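Local coordinates for protein succinate-semialdehyde dehydrogenase (Synechococcus sp., PDB 4ITA) that probably oxidises succinic semialdehyde to succinate with NADP+ as cofactor, as an enzyme of the aldehyde dehydrogenase family, at residues T73-T78 with N133-Q138; C164-E169 with F182-I187; A325-L330 with E350-A355. One frame throughout, in Å; residues are numbered along the deposited sequence.

In the fold
The three contacts follow one another along the chain; none nests in or crosses another. Interaction 1 closes a long loop, from the end of helix 64-75 through helix 79-103 and strand 115-129 to the turn before helix 137-149, beside the bound NADPH. Interaction 2 closes a short loop inside a beta-alpha-beta unit, joining helix 162-175 to strand 182-185 in the cofactor-binding sheet. These two touch: E74 probably bonds to C164 N, and P135 and F136 pack on C164. Interaction 3 lies apart, its centre about 43 Å from that of interaction 2. It closes the hairpin of strands 328-331 and 346-349 at the margin of the seven-stranded sheet.

Interaction 1: residues T73-T78 with N133-Q138; sequences TEMGKT and NFPFWQ. With NDP (NADPH dihydro-nicotinamide-adenine-dinucleotide phosphate), chain C; EDO (1,2-ethanediol), chain R.
M75, at the end of helix 64-75, and K77, two residues on, lean on N133, F134 and P135. These three belong to the PWNFP motif of the aldehyde dehydrogenase fold. M75 CG sits between the backbone N and the carbonyl carbon (chi1 51°), and the chain bends again at chi2 and chi3. This curls the methyl CE back to 3.5 Å from N133 O. M75 CG meets P135 CG at 4.1 Å. G76, between the two contact residues, leaves the helical path with positive phi. K77 crosses F134 at about a right angle. Its NZ comes 3.5 Å from F134 CD2, but obliquely to the ring. The charge is paired elsewhere, in a salt bridge to E85 and a hydrogen bond to N259. E85 also takes the backbone N-H groups of F136 and W137, which ties the motif to helix 79-103.

N133 turns its amide from M75 toward the cofactor. N133 ND2 lies 3.2 Å from C5N of the NADPH nicotinamide ring, and Q262 is its main polar partner. In relatives this asparagine helps form the oxyanion hole, and it probably does so here. With an alanine at N133, Q262 would probably lose this amide partner and a gap would open beside the nicotinamide. F134 brings its ring edge to the same nicotinamide. A 1,2-ethanediol, probably from the crystallisation liquor, places C1 over one face of the F134 ring, toward its rim. Its O2 sits in the plane of the W137 ring, 3.2 Å from W137 NE1, with an N-H...O angle of 145°; Q138 NE2 adds a weak bond to the same oxygen.

Interaction 2: residues C164-E169 with F182-I187; sequences CALAVE and FQTLLI. With EDO (1,2-ethanediol), chain E.
Helix 164-169 runs almost antiparallel to strand 182-185, at 166°, with 7.7 Å between their axes and E169 nearest T184. T184 is central to the contact, and both branches of its side chain are used. Its hydroxyl OG1 donates to A165 O at 2.8 Å, coming from well above the carbonyl plane. The same carbonyl also takes a weak helical bond from E169 N. OG1 is anti to the carbonyl carbon of T184 (chi1 -74°), which leaves CG2 anti to the backbone N. There T184 CG2 packs 3.6 Å from A165 CB. E169 reaches in from the next turn. Its chain is extended, and its OE1 accepts T184 N at 2.8 Å in a nearly straight bond (164°), on the anti lone pair. A water donates to E169 OE1 and to T184 O. Hydroxyl and amide of T184 thus bond the helix directly; the carbonyl does so through the water.

Apolar contacts lie at both ends. V168 CG1 sits 3.9 Å from F182 CZ. L166 CD2 meets L186 CD1 at 4.2 Å; L186 centres an inverse gamma turn just after the strand.

This is the helix and second strand of the beta-alpha-beta unit of strand 152-156, helix 162-175 and strand 182-185, part of the Rossmann-type cofactor domain. Q183 and L185 pair by backbone bonds with strand 152-156. Helix 137-149 packs on V168 and F182, while helix 24-41 covers Q183 and L185 on the other side of the sheet.

Interaction 3: residues A325-L330 with E350-A355; sequences AGAKIL and EIPPGA
A325 and P352 meet where helix 309-325 ends in a Schellman motif and the chain turns into strand 328-331. That strand pairs antiparallel with strand 346-349, and the loop following the second strand folds back over the helix end. A325 O lies 3.3 Å from P352 CG, a close carbonyl-to-ring contact. A325 CB also faces the same ring carbon.

G326 carries the positive phi of the motif (131°), a value that suits glycine; a CB would also crowd P352 CG. Its CA is 3.9 Å from P352 CG, which sets the proline ring against the helix end. One water donates to both G326 O and E350 O, bridging two carbonyl oxygens, both acceptors.

A327 is the buried residue of the contact. Its CB packs 3.9 Å from I351 CG1 and also touches P352 CD. A327 also touches A322 of helix 309-325, while I351 goes on to meet I357 and L358. P352 then opens a type II beta turn, closed by A355 N on P352 O at 3.1 Å.

K328 begins the strand and pairs by backbone bonds with T349. Its side chain lies on the surface and crosses E350 obliquely. E350 has CG anti to its carbonyl carbon (chi1 -56°) and an extended chain, which carries the carboxylate over to the lysine. K328 bends at chi2 and chi4, and this brings NZ back to the acid. The salt bridge joins K328 NZ to E350 OE1 at 3.0 Å, on the syn side but 33° out of the carboxylate plane, and K328 CG lies 3.4 Å from that same oxygen.

Interaction 1: residues T73-T78 with N133-Q138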
loop_
_atom_site.group_PDB
_atom_site.type_symbol
_atom_site.label_atom_id
_atom_site.label_comp_id
_atom_site.label_asym_id
_atom_site.label_seq_id
_atom_site.Cartn_x
_atom_site.Cartn_y
_atom_site.Cartn_z
ATOM N N THR A 73 27.898 -2.788 -21.019
ATOM C CA THR A 73 28.687 -4.003 -20.907
ATOM C C THR A 73 27.897 -5.131 -20.251
ATOM O O THR A 73 27.944 -6.276 -20.699
ATOM C CB THR A 73 29.963 -3.750 -20.093
ATOM O OG1 THR A 73 30.770 -2.788 -20.780
ATOM C CG2 THR A 73 30.756 -5.036 -19.891
ATOM N N GLU A 74 27.171 -4.813 -19.182
ATOM C CA GLU A 74 26.472 -5.855 -18.436
ATOM C C GLU A 74 25.156 -6.307 -19.055
ATOM O O GLU A 74 24.830 -7.489 -19.002
ATOM C CB GLU A 74 26.233 -5.435 -16.982
ATOM C CG GLU A 74 27.509 -5.269 -16.171
ATOM C CD GLU A 74 27.262 -5.327 -14.678
ATOM O OE1 GLU A 74 26.483 -4.486 -14.168
ATOM O OE2 GLU A 74 27.852 -6.215 -14.023
ATOM N N MET A 75 24.386 -5.379 -19.622
ATOM C CA MET A 75 23.035 -5.736 -20.044
ATOM C C MET A 75 22.634 -5.311 -21.458
ATOM O O MET A 75 21.497 -5.532 -21.867
ATOM C CB MET A 75 21.999 -5.336 -18.986
ATOM C CG MET A 75 22.080 -3.889 -18.500
ATOM S SD MET A 75 21.580 -2.624 -19.722
ATOM C CE MET A 75 19.868 -3.122 -20.033
ATOM N N GLY A 76 23.565 -4.712 -22.197
ATOM C CA GLY A 76 23.428 -4.593 -23.645
ATOM C C GLY A 76 22.637 -3.435 -24.230
ATOM O O GLY A 76 22.508 -3.340 -25.451
ATOM N N LYS A 77 22.099 -2.548 -23.398
ATOM C CA LYS A 77 21.421 -1.373 -23.951
ATOM C C LYS A 77 22.449 -0.460 -24.626
ATOM O O LYS A 77 23.632 -0.498 -24.280
ATOM C CB LYS A 77 20.629 -0.614 -22.877
ATOM C CG LYS A 77 21.464 0.278 -21.975
ATOM C CD LYS A 77 20.617 0.865 -20.848
ATOM C CE LYS A 77 19.729 1.969 -21.359
ATOM N NZ LYS A 77 18.503 2.136 -20.517
ATOM N N THR A 78 22.019 0.346 -25.594
ATOM C CA THR A 78 22.983 1.190 -26.292
ATOM C C THR A 78 23.663 2.146 -25.319
ATOM O O THR A 78 23.055 2.608 -24.340
ATOM C CB THR A 78 22.352 2.014 -27.423
ATOM O OG1 THR A 78 21.420 2.954 -26.873
ATOM C CG2 THR A 78 21.654 1.108 -28.432
ATOM N N ASN A 133 16.811 -4.105 -16.478
ATOM C CA ASN A 133 16.525 -3.347 -17.704
ATOM C C ASN A 133 16.854 -1.858 -17.656
ATOM O O ASN A 133 17.250 -1.280 -18.667
ATOM C CB ASN A 133 15.120 -3.627 -18.262
ATOM C CG ASN A 133 14.016 -3.039 -17.424
ATOM O OD1 ASN A 133 14.132 -2.900 -16.204
ATOM N ND2 ASN A 133 12.916 -2.687 -18.082
ATOM N N PHE A 134 16.709 -1.245 -16.484
ATOM C CA PHE A 134 17.158 0.130 -16.279
ATOM C C PHE A 134 17.938 0.103 -14.980
ATOM O O PHE A 134 17.434 0.506 -13.929
ATOM C CB PHE A 134 15.983 1.112 -16.207
ATOM C CG PHE A 134 15.242 1.264 -17.509
ATOM C CD1 PHE A 134 14.094 0.528 -17.762
ATOM C CD2 PHE A 134 15.697 2.140 -18.479
ATOM C CE1 PHE A 134 13.408 0.668 -18.968
ATOM C CE2 PHE A 134 15.015 2.286 -19.690
ATOM C CZ PHE A 134 13.872 1.545 -19.929
ATOM N N PRO A 135 19.174 -0.405 -15.045
ATOM C CA PRO A 135 19.893 -0.795 -13.829
ATOM C C PRO A 135 20.343 0.372 -12.955
ATOM O O PRO A 135 20.654 0.143 -11.786
ATOM C CB PRO A 135 21.090 -1.584 -14.371
ATOM C CG PRO A 135 21.332 -0.996 -15.734
ATOM C CD PRO A 135 19.967 -0.638 -16.268
ATOM N N PHE A 136 20.386 1.589 -13.500
ATOM C CA PHE A 136 20.640 2.786 -12.694
ATOM C C PHE A 136 19.338 3.508 -12.361
ATOM O O PHE A 136 19.048 3.774 -11.193
ATOM C CB PHE A 136 21.586 3.753 -13.423
ATOM C CG PHE A 136 23.051 3.506 -13.159
ATOM C CD1 PHE A 136 23.628 2.277 -13.451
ATOM C CD2 PHE A 136 23.858 4.515 -12.650
ATOM C CE1 PHE A 136 24.981 2.054 -13.224
ATOM C CE2 PHE A 136 25.210 4.302 -12.421
ATOM C CZ PHE A 136 25.770 3.068 -12.704
ATOM N N TRP A 137 18.554 3.824 -13.387
ATOM C CA TRP A 137 17.352 4.631 -13.212
ATOM C C TRP A 137 16.367 4.047 -12.207
ATOM O O TRP A 137 15.870 4.764 -11.353
ATOM C CB TRP A 137 16.674 4.895 -14.569
ATOM C CG TRP A 137 15.221 5.269 -14.487
ATOM C CD1 TRP A 137 14.159 4.516 -14.901
ATOM C CD2 TRP A 137 14.675 6.480 -13.961
ATOM N NE1 TRP A 137 12.985 5.186 -14.660
ATOM C CE2 TRP A 137 13.273 6.397 -14.084
ATOM C CE3 TRP A 137 15.233 7.635 -13.401
ATOM C CZ2 TRP A 137 12.423 7.421 -13.664
ATOM C CZ3 TRP A 137 14.386 8.651 -12.981
ATOM C CH2 TRP A 137 12.999 8.533 -13.111
ATOM N N GLN A 138 16.078 2.754 -12.286
ATOM C CA GLN A 138 15.088 2.211 -11.358
ATOM C C GLN A 138 15.586 2.257 -9.920
ATOM O O GLN A 138 14.796 2.414 -8.983
ATOM C CB GLN A 138 14.705 0.781 -11.718
ATOM C CG GLN A 138 14.355 0.553 -13.175
ATOM C CD GLN A 138 12.932 0.914 -13.480
ATOM O OE1 GLN A 138 12.198 1.337 -12.594
ATOM N NE2 GLN A 138 12.517 0.737 -14.730
HETATM P PA NDP C . 12.583 -10.790 -12.825
HETATM O O1A NDP C . 11.301 -10.649 -12.056
HETATM O O2A NDP C . 13.038 -12.149 -13.277
HETATM O O5B NDP C . 13.767 -10.164 -11.949
HETATM C C5B NDP C . 13.659 -8.877 -11.330
HETATM C C4B NDP C . 14.334 -8.877 -9.961
HETATM O O4B NDP C . 13.622 -9.764 -9.095
HETATM C C3B NDP C . 15.764 -9.404 -9.987
HETATM O O3B NDP C . 16.513 -8.752 -8.953
HETATM C C2B NDP C . 15.588 -10.868 -9.632
HETATM O O2B NDP C . 16.747 -11.459 -9.060
HETATM C C1B NDP C . 14.523 -10.745 -8.578
HETATM N N9A NDP C . 13.718 -11.956 -8.355
HETATM C C8A NDP C . 13.278 -12.850 -9.263
HETATM N N7A NDP C . 12.532 -13.803 -8.654
HETATM C C5A NDP C . 12.477 -13.499 -7.348
HETATM C C6A NDP C . 11.867 -14.071 -6.137
HETATM N N6A NDP C . 11.131 -15.196 -6.221
HETATM N N1A NDP C . 12.072 -13.427 -4.973
HETATM C C2A NDP C . 12.797 -12.304 -4.881
HETATM N N3A NDP C . 13.389 -11.728 -5.937
HETATM C C4A NDP C . 13.257 -12.279 -7.161
HETATM O O3 NDP C . 12.402 -9.745 -14.057
HETATM P PN NDP C . 12.913 -9.735 -15.599
HETATM O O1N NDP C . 12.801 -11.102 -16.234
HETATM O O2N NDP C . 14.214 -8.980 -15.631
HETATM O O5D NDP C . 11.786 -8.805 -16.275
HETATM C C5D NDP C . 11.674 -7.433 -15.920
HETATM C C4D NDP C . 10.227 -7.104 -15.600
HETATM O O4D NDP C . 10.161 -5.872 -14.867
HETATM C C3D NDP C . 9.377 -6.900 -16.838
HETATM O O3D NDP C . 8.102 -7.529 -16.671
HETATM C C2D NDP C . 9.283 -5.387 -16.895
HETATM O O2D NDP C . 8.145 -4.983 -17.657
HETATM C C1D NDP C . 9.150 -5.031 -15.428
HETATM N N1N NDP C . 9.452 -3.608 -15.226
HETATM C C2N NDP C . 8.641 -2.842 -14.476
HETATM C C3N NDP C . 8.634 -1.459 -14.650
HETATM C C7N NDP C . 7.766 -0.569 -13.810
HETATM O O7N NDP C . 8.265 0.448 -13.332
HETATM N N7N NDP C . 6.491 -0.888 -13.608
HETATM C C4N NDP C . 9.494 -0.804 -15.704
HETATM C C5N NDP C . 10.611 -1.680 -16.039
HETATM C C6N NDP C . 10.543 -3.047 -15.788
HETATM P P2B NDP C . 17.724 -12.402 -9.918
HETATM O O1X NDP C . 18.758 -12.789 -8.901
HETATM O O2X NDP C . 16.894 -13.573 -10.391
HETATM O O3X NDP C . 18.293 -11.591 -11.042
HETATM C C1 EDO R . 11.338 3.439 -17.964
HETATM O O1 EDO R . 11.060 4.835 -17.834
HETATM C C2 EDO R . 10.460 2.664 -16.991
HETATM O O2 EDO R . 10.804 3.015 -15.641
#

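Interaction 2: residues C164-E169 with F182-I187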
loop_
_atom_site.group_PDB
_atom_site.type_symbol
_atom_site.label_atom_id
_atom_site.label_comp_id
_atom_site.label_asym_id
_atom_site.label_seq_id
_atom_site.Cartn_x
_atom_site.Cartn_y
_atom_site.Cartn_z
ATOM N N CYS A 164 26.803 -2.698 -11.947
ATOM C CA CYS A 164 25.892 -1.565 -11.812
ATOM C C CYS A 164 25.480 -1.383 -10.360
ATOM O O CYS A 164 25.492 -0.271 -9.835
ATOM C CB CYS A 164 24.640 -1.745 -12.680
ATOM S SG CYS A 164 24.925 -1.645 -14.462
ATOM N N ALA A 165 25.134 -2.491 -9.719
ATOM C CA ALA A 165 24.705 -2.457 -8.330
ATOM C C ALA A 165 25.806 -1.907 -7.409
ATOM O O ALA A 165 25.546 -1.070 -6.539
ATOM C CB ALA A 165 24.257 -3.833 -7.896
ATOM N N LEU A 166 27.040 -2.359 -7.613
ATOM C CA LEU A 166 28.161 -1.853 -6.822
ATOM C C LEU A 166 28.442 -0.382 -7.130
ATOM O O LEU A 166 28.769 0.396 -6.236
ATOM C CB LEU A 166 29.405 -2.703 -7.055
ATOM C CG LEU A 166 29.278 -4.138 -6.555
ATOM C CD1 LEU A 166 30.417 -4.996 -7.089
ATOM C CD2 LEU A 166 29.225 -4.178 -5.032
ATOM N N ALA A 167 28.300 0.004 -8.392
ATOM C CA ALA A 167 28.521 1.396 -8.782
ATOM C C ALA A 167 27.546 2.350 -8.101
ATOM O O ALA A 167 27.937 3.442 -7.682
ATOM C CB ALA A 167 28.464 1.553 -10.299
ATOM N N VAL A 168 26.281 1.958 -7.985
ATOM C CA VAL A 168 25.305 2.825 -7.328
ATOM C C VAL A 168 25.687 3.048 -5.864
ATOM O O VAL A 168 25.663 4.187 -5.378
ATOM C CB VAL A 168 23.872 2.279 -7.441
ATOM C CG1 VAL A 168 22.928 3.059 -6.539
ATOM C CG2 VAL A 168 23.406 2.324 -8.895
ATOM N N GLU A 169 26.073 1.982 -5.166
ATOM C CA GLU A 169 26.540 2.152 -3.792
ATOM C C GLU A 169 27.762 3.064 -3.728
ATOM O O GLU A 169 27.839 3.931 -2.865
ATOM C CB GLU A 169 26.837 0.807 -3.110
ATOM C CG GLU A 169 27.317 1.013 -1.673
ATOM C CD GLU A 169 27.674 -0.244 -0.902
ATOM O OE1 GLU A 169 26.915 -1.224 -0.914
ATOM O OE2 GLU A 169 28.717 -0.237 -0.215
ATOM N N PHE A 182 22.848 3.196 2.551
ATOM C CA PHE A 182 22.503 2.451 1.347
ATOM C C PHE A 182 23.498 1.316 1.193
ATOM O O PHE A 182 24.709 1.547 1.205
ATOM C CB PHE A 182 22.537 3.343 0.097
ATOM C CG PHE A 182 22.084 2.637 -1.157
ATOM C CD1 PHE A 182 22.939 1.779 -1.850
ATOM C CD2 PHE A 182 20.805 2.833 -1.640
ATOM C CE1 PHE A 182 22.509 1.120 -3.003
ATOM C CE2 PHE A 182 20.369 2.180 -2.791
ATOM C CZ PHE A 182 21.224 1.323 -3.469
ATOM N N GLN A 183 23.001 0.095 1.031
ATOM C CA GLN A 183 23.891 -1.042 0.838
ATOM C C GLN A 183 23.395 -1.937 -0.268
ATOM O O GLN A 183 22.241 -2.365 -0.266
ATOM C CB GLN A 183 24.035 -1.867 2.122
ATOM C CG GLN A 183 24.714 -1.135 3.279
ATOM C CD GLN A 183 24.760 -1.991 4.533
ATOM O OE1 GLN A 183 25.762 -2.655 4.822
ATOM N NE2 GLN A 183 23.663 -2.000 5.272
ATOM N N THR A 184 24.284 -2.231 -1.203
ATOM C CA THR A 184 24.043 -3.236 -2.222
ATOM C C THR A 184 24.304 -4.628 -1.672
ATOM O O THR A 184 25.363 -4.893 -1.099
ATOM C CB THR A 184 24.941 -2.967 -3.419
ATOM O OG1 THR A 184 24.423 -1.827 -4.112
ATOM C CG2 THR A 184 24.994 -4.169 -4.368
ATOM N N LEU A 185 23.315 -5.501 -1.819
ATOM C CA LEU A 185 23.441 -6.898 -1.412
ATOM C C LEU A 185 23.651 -7.752 -2.640
ATOM O O LEU A 185 22.740 -7.905 -3.463
ATOM C CB LEU A 185 22.188 -7.371 -0.666
ATOM C CG LEU A 185 21.703 -6.507 0.500
ATOM C CD1 LEU A 185 20.468 -7.133 1.129
ATOM C CD2 LEU A 185 22.792 -6.318 1.546
ATOM N N LEU A 186 24.848 -8.319 -2.775
ATOM C CA LEU A 186 25.113 -9.263 -3.857
ATOM C C LEU A 186 24.542 -10.610 -3.448
ATOM O O LEU A 186 25.240 -11.451 -2.886
ATOM C CB LEU A 186 26.613 -9.358 -4.154
ATOM C CG LEU A 186 27.246 -8.082 -4.722
ATOM C CD1 LEU A 186 28.712 -8.354 -5.090
ATOM C CD2 LEU A 186 26.474 -7.541 -5.915
ATOM N N ILE A 187 23.247 -10.785 -3.691
ATOM C CA ILE A 187 22.535 -11.990 -3.285
ATOM C C ILE A 187 21.574 -12.436 -4.370
ATOM O O ILE A 187 21.138 -11.625 -5.198
ATOM C CB ILE A 187 21.754 -11.786 -1.958
ATOM C CG1 ILE A 187 20.639 -10.738 -2.109
ATOM C CG2 ILE A 187 22.710 -11.445 -0.812
ATOM C CD1 ILE A 187 19.778 -10.561 -0.855
HETATM C C1 EDO E . 26.948 3.960 0.648
HETATM O O1 EDO E . 28.032 3.594 1.507
HETATM C C2 EDO E . 26.083 5.025 1.308
HETATM O O2 EDO E . 25.525 4.538 2.534
HETATM O O HOH W 1 26.916 -3.428 0.687
#

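Interaction 3: residues A325-L330 with E350-A355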
loop_
_atom_site.group_PDB
_atom_site.type_symbol
_atom_site.label_atom_id
_atom_site.label_comp_id
_atom_site.label_asym_id
_atom_site.label_seq_id
_atom_site.Cartn_x
_atom_site.Cartn_y
_atom_site.Cartn_z
ATOM N N ALA A 325 0.609 -21.104 -34.658
ATOM C CA ALA A 325 -0.832 -20.983 -34.469
ATOM C C ALA A 325 -1.532 -20.272 -35.629
ATOM O O ALA A 325 -2.752 -20.372 -35.775
ATOM C CB ALA A 325 -1.136 -20.273 -33.162
ATOM N N GLY A 326 -0.770 -19.536 -36.435
ATOM C CA GLY A 326 -1.330 -18.863 -37.592
ATOM C C GLY A 326 -0.961 -17.397 -37.753
ATOM O O GLY A 326 -1.303 -16.785 -38.757
ATOM N N ALA A 327 -0.273 -16.822 -36.768
ATOM C CA ALA A 327 0.159 -15.430 -36.874
ATOM C C ALA A 327 1.116 -15.268 -38.043
ATOM O O ALA A 327 1.851 -16.195 -38.387
ATOM C CB ALA A 327 0.821 -14.972 -35.590
ATOM N N LYS A 328 1.107 -14.085 -38.648
ATOM C CA LYS A 328 1.982 -13.801 -39.780
ATOM C C LYS A 328 3.142 -12.910 -39.364
ATOM O O LYS A 328 2.971 -11.993 -38.563
ATOM C CB LYS A 328 1.187 -13.133 -40.900
ATOM C CG LYS A 328 0.027 -13.981 -41.393
ATOM C CD LYS A 328 0.488 -15.381 -41.784
ATOM C CE LYS A 328 -0.698 -16.243 -42.162
ATOM N NZ LYS A 328 -1.678 -15.456 -42.962
ATOM N N ILE A 329 4.320 -13.197 -39.905
ATOM C CA ILE A 329 5.504 -12.379 -39.684
ATOM C C ILE A 329 5.634 -11.387 -40.829
ATOM O O ILE A 329 5.815 -11.775 -41.988
ATOM C CB ILE A 329 6.788 -13.227 -39.649
ATOM C CG1 ILE A 329 6.733 -14.264 -38.528
ATOM C CG2 ILE A 329 8.015 -12.328 -39.489
ATOM C CD1 ILE A 329 7.907 -15.239 -38.534
ATOM N N LEU A 330 5.545 -10.103 -40.515
ATOM C CA LEU A 330 5.729 -9.068 -41.520
ATOM C C LEU A 330 7.213 -8.726 -41.641
ATOM O O LEU A 330 7.691 -8.334 -42.709
ATOM C CB LEU A 330 4.907 -7.832 -41.138
ATOM C CG LEU A 330 4.801 -6.671 -42.127
ATOM C CD1 LEU A 330 4.141 -7.116 -43.426
ATOM C CD2 LEU A 330 4.024 -5.527 -41.503
ATOM N N GLU A 350 -2.233 -10.479 -37.811
ATOM C CA GLU A 350 -3.215 -11.552 -37.997
ATOM C C GLU A 350 -3.074 -12.642 -36.942
ATOM O O GLU A 350 -3.151 -13.834 -37.241
ATOM C CB GLU A 350 -3.091 -12.168 -39.397
ATOM C CG GLU A 350 -3.222 -11.178 -40.534
ATOM C CD GLU A 350 -2.990 -11.823 -41.890
ATOM O OE1 GLU A 350 -3.193 -13.051 -42.006
ATOM O OE2 GLU A 350 -2.599 -11.102 -42.831
ATOM N N ILE A 351 -2.859 -12.231 -35.700
ATOM C CA ILE A 351 -2.710 -13.187 -34.618
ATOM C C ILE A 351 -4.069 -13.800 -34.300
ATOM O O ILE A 351 -5.029 -13.078 -34.053
ATOM C CB ILE A 351 -2.105 -12.519 -33.367
ATOM C CG1 ILE A 351 -0.759 -11.876 -33.722
ATOM C CG2 ILE A 351 -1.954 -13.536 -32.240
ATOM C CD1 ILE A 351 -0.298 -10.832 -32.733
ATOM N N PRO A 352 -4.154 -15.140 -34.330
ATOM C CA PRO A 352 -5.429 -15.827 -34.088
ATOM C C PRO A 352 -6.020 -15.531 -32.716
ATOM O O PRO A 352 -5.280 -15.429 -31.737
ATOM C CB PRO A 352 -5.047 -17.309 -34.171
ATOM C CG PRO A 352 -3.821 -17.340 -35.016
ATOM C CD PRO A 352 -3.075 -16.083 -34.674
ATOM N N PRO A 353 -7.353 -15.398 -32.647
ATOM C CA PRO A 353 -8.080 -15.249 -31.384
ATOM C C PRO A 353 -7.700 -16.384 -30.444
ATOM O O PRO A 353 -7.627 -17.530 -30.884
ATOM C CB PRO A 353 -9.544 -15.404 -31.809
ATOM C CG PRO A 353 -9.571 -14.985 -33.233
ATOM C CD PRO A 353 -8.256 -15.400 -33.813
ATOM N N GLY A 354 -7.432 -16.072 -29.182
ATOM C CA GLY A 354 -7.113 -17.100 -28.206
ATOM C C GLY A 354 -5.673 -17.585 -28.190
ATOM O O GLY A 354 -5.321 -18.458 -27.392
ATOM N N ALA A 355 -4.839 -17.041 -29.072
ATOM C CA ALA A 355 -3.412 -17.327 -29.014
ATOM C C ALA A 355 -2.885 -16.811 -27.682
ATOM O O ALA A 355 -3.219 -15.697 -27.271
ATOM C CB ALA A 355 -2.686 -16.661 -30.173
HETATM O O HOH W 2 -4.368 -15.765 -38.865
#